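Local coordinates for protein S-adenosylmethionine-dependent methyltransferase (Clostridium acetobutylicum, PDB 1Y8C) that probably transfers a methyl group from S-adenosylmethionine to an acceptor substrate, at residues Lys60-Leu72 / Pro86-Arg100. Sequence-based numbering, arbitrary orientation.
Sequences KNTWAVDLSQEML and PRLACQDISNLNINR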
# COMPACT_ATOMS: atom_id res chain seq x y z
N LYS A 60 -13.41 15.96 -2.33
CA LYS A 60 -14.66 16.09 -3.06
C LYS A 60 -14.87 14.89 -3.96
O LYS A 60 -15.96 14.31 -4.00
CB LYS A 60 -14.68 17.35 -3.92
CG LYS A 60 -14.47 18.65 -3.16
CD LYS A 60 -15.13 19.82 -3.91
CE LYS A 60 -14.67 19.90 -5.37
NZ LYS A 60 -15.52 20.79 -6.23
N ASN A 61 -13.82 14.52 -4.70
CA ASN A 61 -13.90 13.38 -5.61
C ASN A 61 -12.80 12.37 -5.31
O ASN A 61 -11.63 12.73 -5.17
CB ASN A 61 -13.77 13.85 -7.07
CG ASN A 61 -14.63 15.06 -7.37
OD1 ASN A 61 -14.12 16.16 -7.62
ND2 ASN A 61 -15.95 14.88 -7.34
N THR A 62 -13.19 11.10 -5.23
CA THR A 62 -12.24 10.04 -4.94
C THR A 62 -12.29 8.90 -5.94
O THR A 62 -13.35 8.51 -6.43
CB THR A 62 -12.49 9.45 -3.53
OG1 THR A 62 -12.44 10.49 -2.55
CG2 THR A 62 -11.45 8.40 -3.19
N TRP A 63 -11.11 8.36 -6.24
CA TRP A 63 -10.97 7.23 -7.14
C TRP A 63 -10.16 6.17 -6.41
O TRP A 63 -9.12 6.48 -5.81
CB TRP A 63 -10.26 7.63 -8.41
CG TRP A 63 -11.12 8.32 -9.37
CD1 TRP A 63 -11.58 9.61 -9.29
CD2 TRP A 63 -11.65 7.79 -10.58
NE1 TRP A 63 -12.35 9.91 -10.39
CE2 TRP A 63 -12.40 8.81 -11.20
CE3 TRP A 63 -11.54 6.54 -11.22
CZ2 TRP A 63 -13.07 8.62 -12.42
CZ3 TRP A 63 -12.19 6.35 -12.43
CH2 TRP A 63 -12.94 7.39 -13.02
N ALA A 64 -10.64 4.94 -6.46
CA ALA A 64 -9.98 3.81 -5.81
C ALA A 64 -9.71 2.75 -6.87
O ALA A 64 -10.62 2.31 -7.57
CB ALA A 64 -10.88 3.25 -4.73
N VAL A 65 -8.45 2.35 -6.99
CA VAL A 65 -8.05 1.36 -7.98
C VAL A 65 -7.35 0.17 -7.33
O VAL A 65 -6.54 0.34 -6.43
CB VAL A 65 -7.10 1.98 -9.00
CG1 VAL A 65 -6.76 0.96 -10.06
CG2 VAL A 65 -7.74 3.22 -9.61
N ASP A 66 -7.68 -1.02 -7.79
CA ASP A 66 -7.07 -2.24 -7.26
C ASP A 66 -7.22 -3.33 -8.30
O ASP A 66 -8.19 -3.35 -9.04
CB ASP A 66 -7.73 -2.66 -5.95
CG ASP A 66 -6.89 -3.65 -5.15
OD1 ASP A 66 -6.76 -4.82 -5.57
OD2 ASP A 66 -6.35 -3.24 -4.09
N LEU A 67 -6.26 -4.24 -8.35
CA LEU A 67 -6.29 -5.32 -9.32
C LEU A 67 -7.27 -6.42 -8.93
O LEU A 67 -7.83 -7.09 -9.80
CB LEU A 67 -4.89 -5.91 -9.46
CG LEU A 67 -4.67 -6.97 -10.54
CD1 LEU A 67 -4.86 -6.38 -11.94
CD2 LEU A 67 -3.26 -7.51 -10.38
N SER A 68 -7.49 -6.60 -7.64
CA SER A 68 -8.38 -7.64 -7.16
C SER A 68 -9.86 -7.30 -7.23
O SER A 68 -10.37 -6.54 -6.41
CB SER A 68 -8.05 -8.01 -5.72
OG SER A 68 -8.95 -8.99 -5.23
N GLN A 69 -10.56 -7.88 -8.21
CA GLN A 69 -11.99 -7.63 -8.34
C GLN A 69 -12.67 -7.96 -7.01
O GLN A 69 -13.58 -7.26 -6.56
CB GLN A 69 -12.61 -8.53 -9.42
CG GLN A 69 -12.11 -8.31 -10.82
CD GLN A 69 -12.92 -7.29 -11.59
OE1 GLN A 69 -12.61 -6.99 -12.74
NE2 GLN A 69 -13.96 -6.75 -10.96
N GLU A 70 -12.22 -9.04 -6.38
CA GLU A 70 -12.81 -9.49 -5.13
C GLU A 70 -12.75 -8.39 -4.07
O GLU A 70 -13.74 -8.10 -3.40
CB GLU A 70 -12.07 -10.74 -4.64
CG GLU A 70 -12.99 -11.81 -4.09
CD GLU A 70 -12.26 -13.12 -3.83
OE1 GLU A 70 -11.33 -13.11 -2.98
OE2 GLU A 70 -12.60 -14.14 -4.47
N MSE A 71 -11.59 -7.77 -3.95
CA MSE A 71 -11.40 -6.71 -2.98
C MSE A 71 -12.18 -5.45 -3.32
O MSE A 71 -12.73 -4.81 -2.43
CB MSE A 71 -9.93 -6.38 -2.86
CG MSE A 71 -9.07 -7.60 -2.71
SE MSE A 71 -7.83 -7.35 -1.29
CE MSE A 71 -8.83 -8.38 0.03
N LEU A 72 -12.21 -5.08 -4.59
CA LEU A 72 -12.92 -3.88 -4.99
C LEU A 72 -14.36 -3.95 -4.54
O LEU A 72 -14.91 -2.99 -4.01
CB LEU A 72 -12.88 -3.70 -6.50
CG LEU A 72 -11.72 -2.87 -7.03
CD1 LEU A 72 -11.94 -2.65 -8.52
CD2 LEU A 72 -11.64 -1.53 -6.31
N PRO A 86 -16.98 6.84 -3.93
CA PRO A 86 -15.77 7.04 -4.73
C PRO A 86 -15.83 6.20 -6.03
O PRO A 86 -16.42 5.12 -6.05
CB PRO A 86 -14.65 6.58 -3.79
CG PRO A 86 -15.31 5.53 -2.97
CD PRO A 86 -16.66 6.14 -2.67
N ARG A 87 -15.23 6.71 -7.11
CA ARG A 87 -15.23 5.99 -8.38
C ARG A 87 -14.25 4.82 -8.29
O ARG A 87 -13.10 5.01 -7.89
CB ARG A 87 -14.80 6.89 -9.53
CG ARG A 87 -15.61 8.16 -9.72
CD ARG A 87 -17.08 7.87 -9.96
NE ARG A 87 -17.74 9.02 -10.58
CZ ARG A 87 -17.86 9.19 -11.90
NH1 ARG A 87 -17.37 8.29 -12.74
NH2 ARG A 87 -18.46 10.28 -12.36
N LEU A 88 -14.69 3.63 -8.68
CA LEU A 88 -13.81 2.47 -8.62
C LEU A 88 -13.33 2.00 -10.01
O LEU A 88 -13.97 2.25 -11.03
CB LEU A 88 -14.54 1.33 -7.90
CG LEU A 88 -15.14 1.65 -6.53
CD1 LEU A 88 -15.89 0.44 -6.00
CD2 LEU A 88 -14.05 2.06 -5.56
N ALA A 89 -12.18 1.34 -10.04
CA ALA A 89 -11.65 0.83 -11.30
C ALA A 89 -10.64 -0.28 -11.06
O ALA A 89 -9.71 -0.13 -10.26
CB ALA A 89 -11.02 1.96 -12.12
N CYS A 90 -10.83 -1.41 -11.74
CA CYS A 90 -9.95 -2.55 -11.61
C CYS A 90 -8.87 -2.42 -12.68
O CYS A 90 -9.16 -2.56 -13.87
CB CYS A 90 -10.74 -3.84 -11.81
SG CYS A 90 -9.87 -5.33 -11.25
N GLN A 91 -7.64 -2.14 -12.26
CA GLN A 91 -6.53 -1.97 -13.19
C GLN A 91 -5.21 -2.30 -12.53
O GLN A 91 -5.09 -2.29 -11.31
CB GLN A 91 -6.44 -0.53 -13.69
CG GLN A 91 -7.60 -0.11 -14.54
CD GLN A 91 -7.50 1.33 -14.96
OE1 GLN A 91 -6.44 1.96 -14.85
NE2 GLN A 91 -8.59 1.87 -15.45
N ASP A 92 -4.22 -2.59 -13.36
CA ASP A 92 -2.88 -2.88 -12.87
C ASP A 92 -2.13 -1.55 -12.74
O ASP A 92 -2.00 -0.80 -13.71
CB ASP A 92 -2.14 -3.80 -13.85
CG ASP A 92 -0.66 -3.95 -13.53
OD1 ASP A 92 -0.33 -4.31 -12.38
OD2 ASP A 92 0.18 -3.70 -14.43
N ILE A 93 -1.64 -1.26 -11.53
CA ILE A 93 -0.90 -0.02 -11.24
C ILE A 93 0.18 0.32 -12.28
O ILE A 93 0.42 1.50 -12.56
CB ILE A 93 -0.21 -0.08 -9.85
CG1 ILE A 93 -0.73 -1.27 -9.03
CG2 ILE A 93 -0.48 1.20 -9.08
CD1 ILE A 93 0.04 -1.51 -7.74
N SER A 94 0.82 -0.70 -12.84
CA SER A 94 1.87 -0.48 -13.83
C SER A 94 1.29 0.16 -15.08
O SER A 94 1.98 0.90 -15.78
CB SER A 94 2.52 -1.81 -14.19
OG SER A 94 2.98 -2.49 -13.03
N ASN A 95 0.02 -0.13 -15.36
CA ASN A 95 -0.66 0.44 -16.53
C ASN A 95 -1.91 1.22 -16.13
O ASN A 95 -3.00 1.00 -16.66
CB ASN A 95 -1.05 -0.66 -17.51
CG ASN A 95 0.15 -1.38 -18.07
OD1 ASN A 95 1.07 -0.75 -18.60
ND2 ASN A 95 0.16 -2.71 -17.96
N LEU A 96 -1.74 2.14 -15.18
CA LEU A 96 -2.83 2.97 -14.71
C LEU A 96 -3.38 3.77 -15.89
O LEU A 96 -2.64 4.49 -16.56
CB LEU A 96 -2.30 3.91 -13.62
CG LEU A 96 -3.28 4.91 -13.01
CD1 LEU A 96 -4.40 4.15 -12.29
CD2 LEU A 96 -2.56 5.83 -12.04
N ASN A 97 -4.68 3.63 -16.16
CA ASN A 97 -5.33 4.34 -17.27
C ASN A 97 -6.62 5.01 -16.82
O ASN A 97 -7.71 4.49 -17.06
CB ASN A 97 -5.63 3.39 -18.44
CG ASN A 97 -6.42 4.06 -19.57
OD1 ASN A 97 -5.98 5.06 -20.15
ND2 ASN A 97 -7.58 3.50 -19.90
N ILE A 98 -6.50 6.15 -16.15
CA ILE A 98 -7.65 6.90 -15.69
C ILE A 98 -7.51 8.35 -16.16
O ILE A 98 -6.55 9.04 -15.83
CB ILE A 98 -7.76 6.83 -14.15
CG1 ILE A 98 -8.14 5.41 -13.75
CG2 ILE A 98 -8.80 7.82 -13.62
CD1 ILE A 98 -8.41 5.23 -12.28
N ASN A 99 -8.46 8.80 -16.97
CA ASN A 99 -8.40 10.16 -17.49
C ASN A 99 -8.77 11.14 -16.40
O ASN A 99 -9.88 11.69 -16.39
CB ASN A 99 -9.36 10.30 -18.68
CG ASN A 99 -9.22 9.16 -19.68
OD1 ASN A 99 -8.11 8.78 -20.07
ND2 ASN A 99 -10.36 8.60 -20.10
N ARG A 100 -7.84 11.38 -15.48
CA ARG A 100 -8.10 12.27 -14.37
C ARG A 100 -6.81 12.66 -13.64
O ARG A 100 -5.86 11.89 -13.60
CB ARG A 100 -9.08 11.57 -13.42
CG ARG A 100 -9.57 12.38 -12.24
CD ARG A 100 -10.38 13.58 -12.68
NE ARG A 100 -11.27 14.05 -11.62
CZ ARG A 100 -11.99 15.16 -11.69
NH1 ARG A 100 -11.91 15.92 -12.79
NH2 ARG A 100 -12.79 15.50 -10.69
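W63 is clasped between R87, its partner on the adjoining parallel strand, and I98, from the chain returning across the sheet face that bears W63 and V65. R87 lays CB over the centre of the indole six-membered ring, 3.5 Å from its centroid; on the opposite face I98 CG2 sits nearer the rim. A broad flat ring lets both faces pack against aliphatic carbon. R87 CG continues along the ring, 3.6 Å from W63 CE2, before the chain bends (chi2 -59°), leaving the guanidinium plane 29° from the ring's. Arginine suits this exposed position: its aliphatic base packs on indole while its charged end can reach solvent.

V65, on W63's face of the sheet, meets I98 tip to tip, CG2 to CD1 at 3.4 Å; its branching also lets CG1 touch Q91 CB. L72 CD1 packs on C90 CB at 3.7 Å, and the small thiol fits beside L67 O and Q69.

Backbone bonds join the strands, A64 N to R87 O (2.8 Å) being the straightest; from A89 O onward they are weak. Helix 69-81 links strand 61-65 to 87-89, an edge strand within this chain, as a Rossmann-like beta-alpha-beta unit; strand 40-44 flanks 61-65 on its other side.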